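Internalin C2 (Listeria monocytogenes serotype 4b str. F2365, PDB 4FHO) probably acts as a surface adhesion protein of the internalin family, offering a leucine-rich repeat face for binding a host partner during cell adhesion or invasion. Local coordinates at residues Glu97-Pro102 / Asp119-Gln124; Ser135-Leu140 / Thr157-Leu162; Asn189-Ile194 / Lys209-Ser214. All coordinates share one frame; numbering follows the deposited sequence.

Contact 1: residues Glu97-Pro102 / Asp119-Gln124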
ATOM      1  N   GLU A  97       0.483  -5.246  -1.218  1.00 50.62           N
ATOM      2  CA  GLU A  97      -0.625  -4.969  -2.144  1.00 53.52           C
ATOM      3  C   GLU A  97      -1.902  -5.518  -1.537  1.00 54.49           C
ATOM      4  O   GLU A  97      -2.103  -6.732  -1.480  1.00 54.47           O
ATOM      5  CB  GLU A  97      -0.369  -5.585  -3.522  1.00 55.12           C
ATOM      6  CG  GLU A  97       0.841  -4.981  -4.247  1.00 70.13           C
ATOM      7  CD  GLU A  97       1.163  -5.675  -5.580  1.00 82.62           C
ATOM      8  OE1 GLU A  97       0.234  -6.139  -6.280  1.00 84.58           O
ATOM      9  OE2 GLU A  97       2.355  -5.752  -5.933  1.00 77.34           O
ATOM     10  N   LEU A  98      -2.751  -4.607  -1.067  1.00 53.88           N
ATOM     11  CA  LEU A  98      -4.004  -4.933  -0.394  1.00 47.72           C
ATOM     12  C   LEU A  98      -5.241  -4.369  -1.072  1.00 50.50           C
ATOM     13  O   LEU A  98      -6.333  -4.407  -0.482  1.00 52.46           O
ATOM     14  CB  LEU A  98      -3.907  -4.459   1.055  1.00 54.23           C
ATOM     15  CG  LEU A  98      -2.935  -5.220   1.952  1.00 60.45           C
ATOM     16  CD1 LEU A  98      -2.860  -4.504   3.286  1.00 56.45           C
ATOM     17  CD2 LEU A  98      -3.385  -6.666   2.126  1.00 66.24           C
ATOM     18  N   SER A  99      -5.078  -3.885  -2.308  1.00 49.89           N
ATOM     19  CA  SER A  99      -6.158  -3.324  -3.140  1.00 49.86           C
ATOM     20  C   SER A  99      -7.440  -4.187  -3.167  1.00 53.06           C
ATOM     21  O   SER A  99      -7.357  -5.388  -3.358  1.00 50.35           O
ATOM     22  CB  SER A  99      -5.640  -3.130  -4.579  1.00 54.03           C
ATOM     23  OG  SER A  99      -6.692  -2.839  -5.488  1.00 61.44           O
ATOM     24  N   GLY A 100      -8.599  -3.560  -2.975  1.00 49.91           N
ATOM     25  CA  GLY A 100      -9.899  -4.246  -3.034  1.00 52.58           C
ATOM     26  C   GLY A 100     -10.382  -4.924  -1.750  1.00 55.89           C
ATOM     27  O   GLY A 100     -11.532  -5.343  -1.694  1.00 56.96           O
ATOM     28  N   ASN A 101      -9.526  -5.034  -0.725  1.00 49.32           N
ATOM     29  CA  ASN A 101      -9.885  -5.685   0.522  1.00 47.19           C
ATOM     30  C   ASN A 101     -10.681  -4.734   1.406  1.00 47.37           C
ATOM     31  O   ASN A 101     -10.329  -3.574   1.498  1.00 46.22           O
ATOM     32  CB  ASN A 101      -8.645  -6.183   1.298  1.00 49.89           C
ATOM     33  CG  ASN A 101      -8.014  -7.407   0.664  1.00 47.83           C
ATOM     34  OD1 ASN A 101      -8.469  -8.528   0.871  1.00 48.25           O
ATOM     35  ND2 ASN A 101      -6.962  -7.195  -0.124  1.00 49.23           N
ATOM     36  N   PRO A 102     -11.722  -5.229   2.102  1.00 49.71           N
ATOM     37  CA  PRO A 102     -12.541  -4.346   2.956  1.00 50.60           C
ATOM     38  C   PRO A 102     -11.838  -4.019   4.284  1.00 51.38           C
ATOM     39  O   PRO A 102     -12.295  -4.442   5.344  1.00 55.76           O
ATOM     40  CB  PRO A 102     -13.805  -5.194   3.173  1.00 49.29           C
ATOM     41  CG  PRO A 102     -13.287  -6.570   3.208  1.00 51.02           C
ATOM     42  CD  PRO A 102     -12.243  -6.606   2.124  1.00 53.77           C
ATOM     43  N   ASP A 119      -0.114  -0.498  -1.745  1.00 51.11           N
ATOM     44  CA  ASP A 119      -1.347  -0.328  -2.534  1.00 49.37           C
ATOM     45  C   ASP A 119      -2.576  -0.533  -1.653  1.00 51.34           C
ATOM     46  O   ASP A 119      -2.901  -1.669  -1.280  1.00 50.09           O
ATOM     47  CB  ASP A 119      -1.365  -1.266  -3.733  1.00 49.37           C
ATOM     48  CG  ASP A 119      -2.512  -0.987  -4.709  1.00 58.12           C
ATOM     49  OD1 ASP A 119      -3.449  -0.199  -4.434  1.00 54.08           O
ATOM     50  OD2 ASP A 119      -2.476  -1.586  -5.789  1.00 57.41           O
ATOM     51  N   LEU A 120      -3.275   0.572  -1.389  1.00 49.90           N
ATOM     52  CA  LEU A 120      -4.503   0.591  -0.594  1.00 48.39           C
ATOM     53  C   LEU A 120      -5.725   1.073  -1.402  1.00 45.55           C
ATOM     54  O   LEU A 120      -6.711   1.565  -0.833  1.00 49.23           O
ATOM     55  CB  LEU A 120      -4.295   1.429   0.677  1.00 50.75           C
ATOM     56  CG  LEU A 120      -3.211   0.936   1.635  1.00 58.12           C
ATOM     57  CD1 LEU A 120      -2.971   2.024   2.675  1.00 52.04           C
ATOM     58  CD2 LEU A 120      -3.560  -0.417   2.268  1.00 52.69           C
ATOM     59  N   THR A 121      -5.674   0.862  -2.727  1.00 49.37           N
ATOM     60  CA  THR A 121      -6.791   1.140  -3.635  1.00 48.13           C
ATOM     61  C   THR A 121      -8.067   0.397  -3.208  1.00 49.57           C
ATOM     62  O   THR A 121      -8.001  -0.768  -2.946  1.00 48.24           O
ATOM     63  CB  THR A 121      -6.426   0.764  -5.086  1.00 48.67           C
ATOM     64  OG1 THR A 121      -5.220   1.467  -5.474  1.00 49.16           O
ATOM     65  CG2 THR A 121      -7.585   1.084  -6.046  1.00 51.00           C
ATOM     66  N   SER A 122      -9.190   1.101  -3.092  1.00 44.61           N
ATOM     67  CA  SER A 122     -10.511   0.488  -2.812  1.00 52.85           C
ATOM     68  C   SER A 122     -10.498  -0.368  -1.549  1.00 50.08           C
ATOM     69  O   SER A 122     -10.823  -1.550  -1.605  1.00 48.76           O
ATOM     70  CB  SER A 122     -10.989  -0.350  -4.022  1.00 48.53           C
ATOM     71  OG  SER A 122     -10.988   0.416  -5.199  1.00 56.70           O
ATOM     72  N   THR A 123      -9.995   0.201  -0.454  1.00 50.46           N
ATOM     73  CA  THR A 123      -9.935  -0.489   0.848  1.00 47.51           C
ATOM     74  C   THR A 123     -10.930   0.045   1.876  1.00 47.03           C
ATOM     75  O   THR A 123     -10.892  -0.357   3.044  1.00 50.79           O
ATOM     76  CB  THR A 123      -8.497  -0.562   1.384  1.00 49.09           C
ATOM     77  OG1 THR A 123      -7.929   0.746   1.474  1.00 53.30           O
ATOM     78  CG2 THR A 123      -7.642  -1.432   0.421  1.00 45.29           C
ATOM     79  N   GLN A 124     -11.855   0.895   1.417  1.00 49.54           N
ATOM     80  CA  GLN A 124     -12.870   1.535   2.259  1.00 51.80           C
ATOM     81  C   GLN A 124     -12.267   2.311   3.429  1.00 56.73           C
ATOM     82  O   GLN A 124     -12.876   2.377   4.497  1.00 55.29           O
ATOM     83  CB  GLN A 124     -13.894   0.504   2.783  1.00 53.58           C
ATOM     84  CG  GLN A 124     -14.542  -0.335   1.702  1.00 53.99           C
ATOM     85  CD  GLN A 124     -15.484  -1.403   2.237  1.00 54.75           C
ATOM     86  OE1 GLN A 124     -16.066  -1.264   3.303  1.00 71.46           O
ATOM     87  NE2 GLN A 124     -15.633  -2.455   1.487  1.00 61.13           N
TER
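Asp-119 pairs with Glu-97 in a parallel beta bridge where two neighbouring strands end, and its O takes the N-H of Leu-98 at 2.9 Å. With CG anti to the backbone N (chi1 -171°), its carboxylate lies against Ser-99, OD1 being 3.7 Å from Ser-99 CB. OD1 also accepts from Thr-121 N, forming an Asx turn, and from Thr-121 OG1 on its syn side at 2.6 Å; two bonds on one oxygen fix the rotation of the carboxylate. Leu-120 starts away from Glu-97-Pro-102, but its branch returns, CD2 reaching 4.2 Å from Leu-98 CB. Thr-121 O receives Gly-100 N at 2.9 Å, inside the type II turn Leu-98 to Asn-101, while its CB abuts Ser-99 OG. Ser-122 sets its carbonyl O against the CA of Gly-100. Thr-123 OG1 is tucked between backbone N and carbonyl carbon (chi1 56°), where it bonds to Leu-120 O at 2.7 Å; CG2 then sits 3.4 Å from Leu-98 O. That same oxygen takes both Asn-101 N and Asn-101 ND2 from one face. Gln-124 runs out extended, NE2 meeting Pro-102 CB at 3.7 Å and OE1 bonded to Lys-104. Asn-101 fills the consensus asparagine position of its leucine-rich repeat, and Thr-123 the matching one in the next. The two loops leave strands 95-97 and 117-119 between coils of like build: Asn-101 reaches back to Leu-76 and Ile-81, Asn-145 reaches Leu-120 and Thr-123, and Tyr-141 of strand 139-141 touches Asp-119 and Thr-121.

Contact 2: residues Ser135-Leu140 / Thr157-Leu162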
ATOM      1  N   SER A 135       8.379   5.937   6.606  1.00 68.65           N
ATOM      2  CA  SER A 135       9.332   6.925   6.064  1.00 76.56           C
ATOM      3  C   SER A 135      10.083   6.446   4.815  1.00 75.03           C
ATOM      4  O   SER A 135      10.619   7.273   4.079  1.00 75.48           O
ATOM      5  CB  SER A 135      10.349   7.353   7.134  1.00 85.82           C
ATOM      6  OG  SER A 135      11.070   6.232   7.621  1.00 87.15           O
ATOM      7  N   ASN A 136      10.126   5.129   4.587  1.00 70.91           N
ATOM      8  CA  ASN A 136      10.714   4.552   3.360  1.00 68.90           C
ATOM      9  C   ASN A 136       9.763   4.419   2.162  1.00 68.67           C
ATOM     10  O   ASN A 136      10.184   3.930   1.124  1.00 69.18           O
ATOM     11  CB  ASN A 136      11.387   3.206   3.681  1.00 66.81           C
ATOM     12  CG  ASN A 136      12.593   3.369   4.590  1.00 71.62           C
ATOM     13  OD1 ASN A 136      13.489   4.157   4.315  1.00 80.60           O
ATOM     14  ND2 ASN A 136      12.612   2.619   5.679  1.00 80.51           N
ATOM     15  N   LEU A 137       8.521   4.895   2.286  1.00 63.89           N
ATOM     16  CA  LEU A 137       7.502   4.711   1.236  1.00 63.30           C
ATOM     17  C   LEU A 137       7.897   5.529  -0.015  1.00 65.89           C
ATOM     18  O   LEU A 137       8.241   6.722   0.078  1.00 64.25           O
ATOM     19  CB  LEU A 137       6.114   5.090   1.772  1.00 62.72           C
ATOM     20  CG  LEU A 137       4.748   4.589   1.311  1.00 71.16           C
ATOM     21  CD1 LEU A 137       4.695   3.088   1.041  1.00 67.81           C
ATOM     22  CD2 LEU A 137       3.757   4.986   2.403  1.00 69.21           C
ATOM     23  N   GLN A 138       7.938   4.836  -1.153  1.00 68.45           N
ATOM     24  CA  GLN A 138       8.281   5.396  -2.467  1.00 67.85           C
ATOM     25  C   GLN A 138       7.071   5.461  -3.406  1.00 62.90           C
ATOM     26  O   GLN A 138       6.951   6.417  -4.166  1.00 62.05           O
ATOM     27  CB  GLN A 138       9.391   4.558  -3.128  1.00 72.38           C
ATOM     28  CG  GLN A 138      10.735   4.650  -2.430  1.00 80.84           C
ATOM     29  CD  GLN A 138      11.843   3.846  -3.098  1.00 79.39           C
ATOM     30  OE1 GLN A 138      11.602   3.005  -3.950  1.00 85.77           O
ATOM     31  NE2 GLN A 138      13.072   4.114  -2.701  1.00 81.40           N
ATOM     32  N   VAL A 139       6.217   4.435  -3.360  1.00 60.11           N
ATOM     33  CA  VAL A 139       5.036   4.277  -4.207  1.00 54.77           C
ATOM     34  C   VAL A 139       3.820   4.053  -3.290  1.00 64.35           C
ATOM     35  O   VAL A 139       3.784   3.097  -2.492  1.00 58.53           O
ATOM     36  CB  VAL A 139       5.247   3.108  -5.200  1.00 57.87           C
ATOM     37  CG1 VAL A 139       4.037   2.911  -6.125  1.00 53.16           C
ATOM     38  CG2 VAL A 139       6.501   3.356  -6.046  1.00 64.27           C
ATOM     39  N   LEU A 140       2.835   4.944  -3.396  1.00 55.71           N
ATOM     40  CA  LEU A 140       1.632   4.865  -2.593  1.00 55.97           C
ATOM     41  C   LEU A 140       0.395   5.015  -3.461  1.00 52.97           C
ATOM     42  O   LEU A 140       0.259   6.023  -4.145  1.00 54.66           O
ATOM     43  CB  LEU A 140       1.668   5.928  -1.492  1.00 52.98           C
ATOM     44  CG  LEU A 140       0.495   5.931  -0.503  1.00 61.83           C
ATOM     45  CD1 LEU A 140       0.262   4.561   0.164  1.00 54.17           C
ATOM     46  CD2 LEU A 140       0.692   7.015   0.555  1.00 59.85           C
ATOM     47  N   THR A 157       9.002  11.804   2.642  1.00 77.08           N
ATOM     48  CA  THR A 157       9.896  12.529   1.729  1.00 78.70           C
ATOM     49  C   THR A 157      10.580  11.658   0.678  1.00 76.92           C
ATOM     50  O   THR A 157      11.191  12.197  -0.239  1.00 80.01           O
ATOM     51  CB  THR A 157      10.990  13.288   2.518  1.00 82.28           C
ATOM     52  OG1 THR A 157      11.723  12.351   3.313  1.00 82.44           O
ATOM     53  CG2 THR A 157      10.380  14.349   3.424  1.00 83.42           C
ATOM     54  N   ASN A 158      10.482  10.332   0.789  1.00 79.67           N
ATOM     55  CA  ASN A 158      10.928   9.412  -0.291  1.00 74.13           C
ATOM     56  C   ASN A 158       9.891   9.100  -1.387  1.00 72.33           C
ATOM     57  O   ASN A 158      10.197   8.342  -2.313  1.00 75.39           O
ATOM     58  CB  ASN A 158      11.507   8.124   0.320  1.00 72.80           C
ATOM     59  CG  ASN A 158      12.781   8.383   1.120  1.00 80.99           C
ATOM     60  OD1 ASN A 158      13.731   8.970   0.608  1.00 80.74           O
ATOM     61  ND2 ASN A 158      12.807   7.941   2.369  1.00 88.54           N
ATOM     62  N   LEU A 159       8.693   9.689  -1.307  1.00 71.81           N
ATOM     63  CA  LEU A 159       7.613   9.378  -2.261  1.00 68.22           C
ATOM     64  C   LEU A 159       7.967   9.870  -3.678  1.00 66.71           C
ATOM     65  O   LEU A 159       8.284  11.044  -3.862  1.00 72.60           O
ATOM     66  CB  LEU A 159       6.254   9.957  -1.814  1.00 65.93           C
ATOM     67  CG  LEU A 159       5.445   9.180  -0.758  1.00 69.73           C
ATOM     68  CD1 LEU A 159       4.246   9.975  -0.273  1.00 65.98           C
ATOM     69  CD2 LEU A 159       4.992   7.826  -1.270  1.00 61.39           C
ATOM     70  N   GLN A 160       7.964   8.941  -4.633  1.00 72.56           N
ATOM     71  CA  GLN A 160       8.120   9.212  -6.077  1.00 67.19           C
ATOM     72  C   GLN A 160       6.786   9.165  -6.832  1.00 66.54           C
ATOM     73  O   GLN A 160       6.610   9.883  -7.816  1.00 69.52           O
ATOM     74  CB  GLN A 160       9.060   8.171  -6.705  1.00 72.17           C
ATOM     75  CG  GLN A 160      10.478   8.184  -6.131  1.00 82.99           C
ATOM     76  CD  GLN A 160      11.381   7.126  -6.747  1.00 96.25           C
ATOM     77  OE1 GLN A 160      11.289   6.829  -7.939  1.00102.77           O
ATOM     78  NE2 GLN A 160      12.258   6.550  -5.933  1.00 94.88           N
ATOM     79  N   TYR A 161       5.876   8.294  -6.397  1.00 62.35           N
ATOM     80  CA  TYR A 161       4.581   8.052  -7.065  1.00 61.43           C
ATOM     81  C   TYR A 161       3.486   8.100  -6.020  1.00 62.97           C
ATOM     82  O   TYR A 161       3.500   7.293  -5.083  1.00 61.38           O
ATOM     83  CB  TYR A 161       4.613   6.692  -7.754  1.00 65.59           C
ATOM     84  CG  TYR A 161       3.415   6.363  -8.623  1.00 55.19           C
ATOM     85  CD1 TYR A 161       2.215   5.938  -8.049  1.00 63.71           C
ATOM     86  CD2 TYR A 161       3.486   6.433 -10.018  1.00 65.56           C
ATOM     87  CE1 TYR A 161       1.112   5.625  -8.833  1.00 63.58           C
ATOM     88  CE2 TYR A 161       2.380   6.104 -10.812  1.00 62.99           C
ATOM     89  CZ  TYR A 161       1.195   5.708 -10.204  1.00 63.63           C
ATOM     90  OH  TYR A 161       0.079   5.379 -10.937  1.00 67.02           O
ATOM     91  N   LEU A 162       2.547   9.035  -6.180  1.00 60.82           N
ATOM     92  CA  LEU A 162       1.386   9.163  -5.287  1.00 61.32           C
ATOM     93  C   LEU A 162       0.117   9.179  -6.125  1.00 60.34           C
ATOM     94  O   LEU A 162      -0.047  10.046  -6.972  1.00 67.12           O
ATOM     95  CB  LEU A 162       1.466  10.430  -4.433  1.00 60.72           C
ATOM     96  CG  LEU A 162       0.308  10.746  -3.462  1.00 62.27           C
ATOM     97  CD1 LEU A 162       0.033   9.593  -2.488  1.00 61.17           C
ATOM     98  CD2 LEU A 162       0.545  12.036  -2.687  1.00 58.27           C
TER
HETATM   99  O   HOH W   1       8.631   8.330   2.304  1.00 64.34           O
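Val-139 and Tyr-161 share one face of the parallel sheet and are set at a slant, Val-139 CG1 coming to 4.0 Å from Tyr-161 CD1. On the other face Leu-140 and Leu-162 run side by side in the same direction, CD2 of Leu-140 being 4.0 Å from CD1 of Leu-162. Leu-159 joins them: although its first bond leads away, chi1 -81° and an extended chi2 bring CD2 back to 3.8 Å from Leu-140 CB, and alongside Leu-137. Gln-138 and Gln-160 extend together with their amide planes 45° apart, so that Gln-160 NE2 lies 3.9 Å from Gln-138 CD without a hydrogen bond. At the backbone, Gln-138 O accepts two bonds, from Gln-160 N at 2.8 Å and from Tyr-161 N at 3.1 Å; Leu-140 N then bonds to Tyr-161 O. Asn-158 points its amide at the preceding coil, ND2 donating to Ser-135 O at 2.9 Å, and its OD1 takes Lys-180. A water donates to Ser-135 O and Leu-137 O and accepts from Asn-158 N. The chemistry is thus split by level and face: leucines build the apolar interior of the repeat, Val-139 and Tyr-161 line the sheet's outer face, and the Asn-158 amide and one water satisfy main-chain oxygens where the coil bends into the strand.

Contact 3: residues Asn189-Ile194 / Lys209-Ser214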
ATOM      1  N   ASN A 189     -11.467  14.687  -7.153  1.00 59.21           N
ATOM      2  CA  ASN A 189     -11.253  15.125  -5.785  1.00 61.44           C
ATOM      3  C   ASN A 189     -11.934  16.508  -5.628  1.00 61.06           C
ATOM      4  O   ASN A 189     -12.796  16.853  -6.445  1.00 67.40           O
ATOM      5  CB  ASN A 189      -9.744  15.118  -5.499  1.00 62.16           C
ATOM      6  CG  ASN A 189      -9.247  13.775  -5.026  1.00 59.97           C
ATOM      7  OD1 ASN A 189      -9.640  13.296  -3.956  1.00 58.78           O
ATOM      8  ND2 ASN A 189      -8.363  13.171  -5.800  1.00 56.10           N
ATOM      9  N   LYS A 190     -11.592  17.265  -4.596  1.00 68.53           N
ATOM     10  CA  LYS A 190     -12.134  18.606  -4.378  1.00 71.33           C
ATOM     11  C   LYS A 190     -11.001  19.632  -4.368  1.00 78.73           C
ATOM     12  O   LYS A 190     -11.002  20.552  -3.566  1.00 75.22           O
ATOM     13  CB  LYS A 190     -12.942  18.626  -3.069  1.00 78.43           C
ATOM     14  CG  LYS A 190     -14.123  17.663  -3.035  1.00 82.88           C
ATOM     15  CD  LYS A 190     -15.339  18.228  -3.768  1.00 98.85           C
ATOM     16  CE  LYS A 190     -16.356  17.149  -4.112  1.00103.68           C
ATOM     17  NZ  LYS A 190     -16.747  16.315  -2.939  1.00106.05           N
ATOM     18  N   ILE A 191     -10.057  19.495  -5.305  1.00 74.11           N
ATOM     19  CA  ILE A 191      -8.875  20.358  -5.356  1.00 75.49           C
ATOM     20  C   ILE A 191      -9.246  21.642  -6.123  1.00 76.93           C
ATOM     21  O   ILE A 191      -9.836  21.571  -7.210  1.00 78.84           O
ATOM     22  CB  ILE A 191      -7.665  19.617  -6.002  1.00 75.87           C
ATOM     23  CG1 ILE A 191      -7.269  18.391  -5.147  1.00 71.34           C
ATOM     24  CG2 ILE A 191      -6.466  20.546  -6.177  1.00 73.70           C
ATOM     25  CD1 ILE A 191      -6.377  17.378  -5.852  1.00 69.80           C
ATOM     26  N   SER A 192      -8.940  22.800  -5.537  1.00 82.02           N
ATOM     27  CA  SER A 192      -9.033  24.106  -6.237  1.00 86.59           C
ATOM     28  C   SER A 192      -7.743  24.915  -6.326  1.00 92.30           C
ATOM     29  O   SER A 192      -7.587  25.687  -7.261  1.00103.89           O
ATOM     30  CB  SER A 192     -10.136  24.972  -5.611  1.00 92.05           C
ATOM     31  OG  SER A 192      -9.957  25.093  -4.217  1.00 84.96           O
ATOM     32  N   ASP A 193      -6.858  24.773  -5.344  1.00 85.39           N
ATOM     33  CA  ASP A 193      -5.581  25.480  -5.291  1.00 90.36           C
ATOM     34  C   ASP A 193      -4.536  24.411  -5.564  1.00 78.48           C
ATOM     35  O   ASP A 193      -4.505  23.424  -4.861  1.00 77.96           O
ATOM     36  CB  ASP A 193      -5.401  26.091  -3.883  1.00 92.22           C
ATOM     37  CG  ASP A 193      -4.216  27.042  -3.772  1.00 99.77           C
ATOM     38  OD1 ASP A 193      -3.312  27.036  -4.628  1.00 98.05           O
ATOM     39  OD2 ASP A 193      -4.193  27.815  -2.791  1.00111.03           O
ATOM     40  N   ILE A 194      -3.707  24.599  -6.590  1.00 78.16           N
ATOM     41  CA  ILE A 194      -2.539  23.726  -6.849  1.00 85.35           C
ATOM     42  C   ILE A 194      -1.188  24.437  -6.627  1.00 84.92           C
ATOM     43  O   ILE A 194      -0.153  23.942  -7.074  1.00 82.16           O
ATOM     44  CB  ILE A 194      -2.609  23.025  -8.243  1.00 83.80           C
ATOM     45  CG1 ILE A 194      -2.633  24.021  -9.403  1.00 85.40           C
ATOM     46  CG2 ILE A 194      -3.833  22.128  -8.312  1.00 80.69           C
ATOM     47  CD1 ILE A 194      -2.277  23.382 -10.731  1.00 89.94           C
ATOM     48  N   LYS A 209      -7.994  15.786 -13.423  1.00 64.57           N
ATOM     49  CA  LYS A 209      -9.342  15.835 -14.037  1.00 66.44           C
ATOM     50  C   LYS A 209     -10.426  15.875 -12.954  1.00 64.55           C
ATOM     51  O   LYS A 209     -10.195  15.398 -11.874  1.00 59.22           O
ATOM     52  CB  LYS A 209      -9.605  14.619 -14.943  1.00 64.91           C
ATOM     53  CG  LYS A 209      -8.651  14.511 -16.124  1.00 66.21           C
ATOM     54  CD  LYS A 209      -8.840  13.242 -16.941  1.00 70.35           C
ATOM     55  CE  LYS A 209     -10.167  13.205 -17.655  1.00 68.19           C
ATOM     56  NZ  LYS A 209     -10.111  12.341 -18.869  1.00 61.92           N
ATOM     57  N   ASP A 210     -11.582  16.465 -13.268  1.00 65.84           N
ATOM     58  CA  ASP A 210     -12.751  16.535 -12.354  1.00 73.75           C
ATOM     59  C   ASP A 210     -12.384  17.074 -10.963  1.00 68.15           C
ATOM     60  O   ASP A 210     -12.747  16.513  -9.932  1.00 64.47           O
ATOM     61  CB  ASP A 210     -13.475  15.175 -12.284  1.00 78.13           C
ATOM     62  CG  ASP A 210     -14.227  14.851 -13.564  1.00101.97           C
ATOM     63  OD1 ASP A 210     -15.397  15.270 -13.685  1.00103.48           O
ATOM     64  OD2 ASP A 210     -13.652  14.187 -14.451  1.00110.59           O
ATOM     65  N   ASN A 211     -11.622  18.162 -10.973  1.00 70.54           N
ATOM     66  CA  ASN A 211     -11.357  18.984  -9.804  1.00 68.71           C
ATOM     67  C   ASN A 211     -11.899  20.380 -10.135  1.00 68.43           C
ATOM     68  O   ASN A 211     -12.543  20.549 -11.166  1.00 80.94           O
ATOM     69  CB  ASN A 211      -9.859  18.954  -9.499  1.00 71.05           C
ATOM     70  CG  ASN A 211      -9.440  17.697  -8.764  1.00 69.61           C
ATOM     71  OD1 ASN A 211      -9.738  17.526  -7.569  1.00 67.20           O
ATOM     72  ND2 ASN A 211      -8.739  16.814  -9.461  1.00 62.25           N
ATOM     73  N   GLN A 212     -11.686  21.357  -9.255  1.00 82.19           N
ATOM     74  CA  GLN A 212     -12.279  22.696  -9.391  1.00 83.17           C
ATOM     75  C   GLN A 212     -11.168  23.742  -9.455  1.00 83.67           C
ATOM     76  O   GLN A 212     -11.101  24.637  -8.621  1.00 83.62           O
ATOM     77  CB  GLN A 212     -13.260  22.957  -8.227  1.00 85.94           C
ATOM     78  CG  GLN A 212     -14.417  21.956  -8.171  1.00 93.68           C
ATOM     79  CD  GLN A 212     -14.162  20.780  -7.240  1.00 96.69           C
ATOM     80  OE1 GLN A 212     -14.044  20.962  -6.024  1.00113.47           O
ATOM     81  NE2 GLN A 212     -14.101  19.564  -7.798  1.00 97.79           N
ATOM     82  N   ILE A 213     -10.326  23.620 -10.482  1.00 82.19           N
ATOM     83  CA  ILE A 213      -9.084  24.392 -10.634  1.00 85.69           C
ATOM     84  C   ILE A 213      -9.282  25.524 -11.655  1.00 85.84           C
ATOM     85  O   ILE A 213      -9.727  25.275 -12.774  1.00 88.22           O
ATOM     86  CB  ILE A 213      -7.914  23.469 -11.054  1.00 88.17           C
ATOM     87  CG1 ILE A 213      -7.592  22.467  -9.929  1.00 84.09           C
ATOM     88  CG2 ILE A 213      -6.665  24.274 -11.398  1.00 82.06           C
ATOM     89  CD1 ILE A 213      -6.730  21.298 -10.351  1.00 80.77           C
ATOM     90  N   SER A 214      -8.964  26.755 -11.243  1.00 85.87           N
ATOM     91  CA  SER A 214      -9.009  27.971 -12.082  1.00 88.92           C
ATOM     92  C   SER A 214      -7.627  28.464 -12.535  1.00 94.68           C
ATOM     93  O   SER A 214      -7.487  28.951 -13.660  1.00 99.02           O
ATOM     94  CB  SER A 214      -9.666  29.126 -11.308  1.00100.27           C
ATOM     95  OG  SER A 214     -11.041  28.891 -11.068  1.00101.92           O
TER
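Gln-212 folds its side chain across the backbone of Lys-190, bent at chi2 (94°) so that the amide lies over that residue, OE1 being 3.5 Å from Lys-190 CA. From there NE2 donates to Asn-189 O at 3.3 Å, a long bond with the acceptor close to the amide plane of Gln-212. The aliphatic chain of Lys-190 passes OE1 at a slant, and its NZ makes a weak bond to Gln-168. One residue earlier, Asn-211 turns its amide inward: OD1 accepts Ile-191 N at 3.0 Å, the donor tilted 24° from the carbonyl plane, and crowds the CB of Ile-191 at 3.3 Å. Gln-212 N completes the grip by donating to Ile-191 O at 2.8 Å. Ile-191 therefore has both its main-chain N-H and its carbonyl claimed by the next coil, once by a side chain and once by backbone. Further on, Ser-192 CB lies close against Gln-212 O. Ile-213 points its CD1 at Ile-194 CG2, 3.6 Å away, the two side chains crossing at about a right angle; the same CD1 lies 4.2 Å from Ile-191 CG2. These three isoleucines make an apolar strip, which Leu-172 continues beside Ile-191 and Leu-219 beside Ile-194. The asparagines are tied along the axis of the protein as well: Asn-211 ND2 bonds to Ala-186 O, as does Asn-189 ND2, which also donates to Ile-164 O, while Asn-189 OD1 accepts from Val-169 N. Asn-189 and Asn-211 occupy the consensus asparagine position after the strand, and such an inward amide, bonding the main chain of its own and the preceding coil, is the hallmark of the leucine-rich repeat solenoid.

All three contacts join successive coils of one leucine-rich repeat solenoid, and each falls in a different pair of repeats, in series along the chain. Contact 2 lies where the chain enters strands 139-141 and 161-163; contact 1 where it leaves strands 95-97 and 117-119, and contact 3 in the loops beyond strands 183-185 and 205-207, near the C-terminal end. Centres of contacts 1 and 2 are about 17 Å apart, of 2 and 3 about 23 Å, of 1 and 3 about 24 Å, and none touches another. They share one parallel sheet, whose strands lie in chain order, so each coil bonds its neighbour, giving an elongated protein whose sheet face probably serves for recognition, as in other internalins.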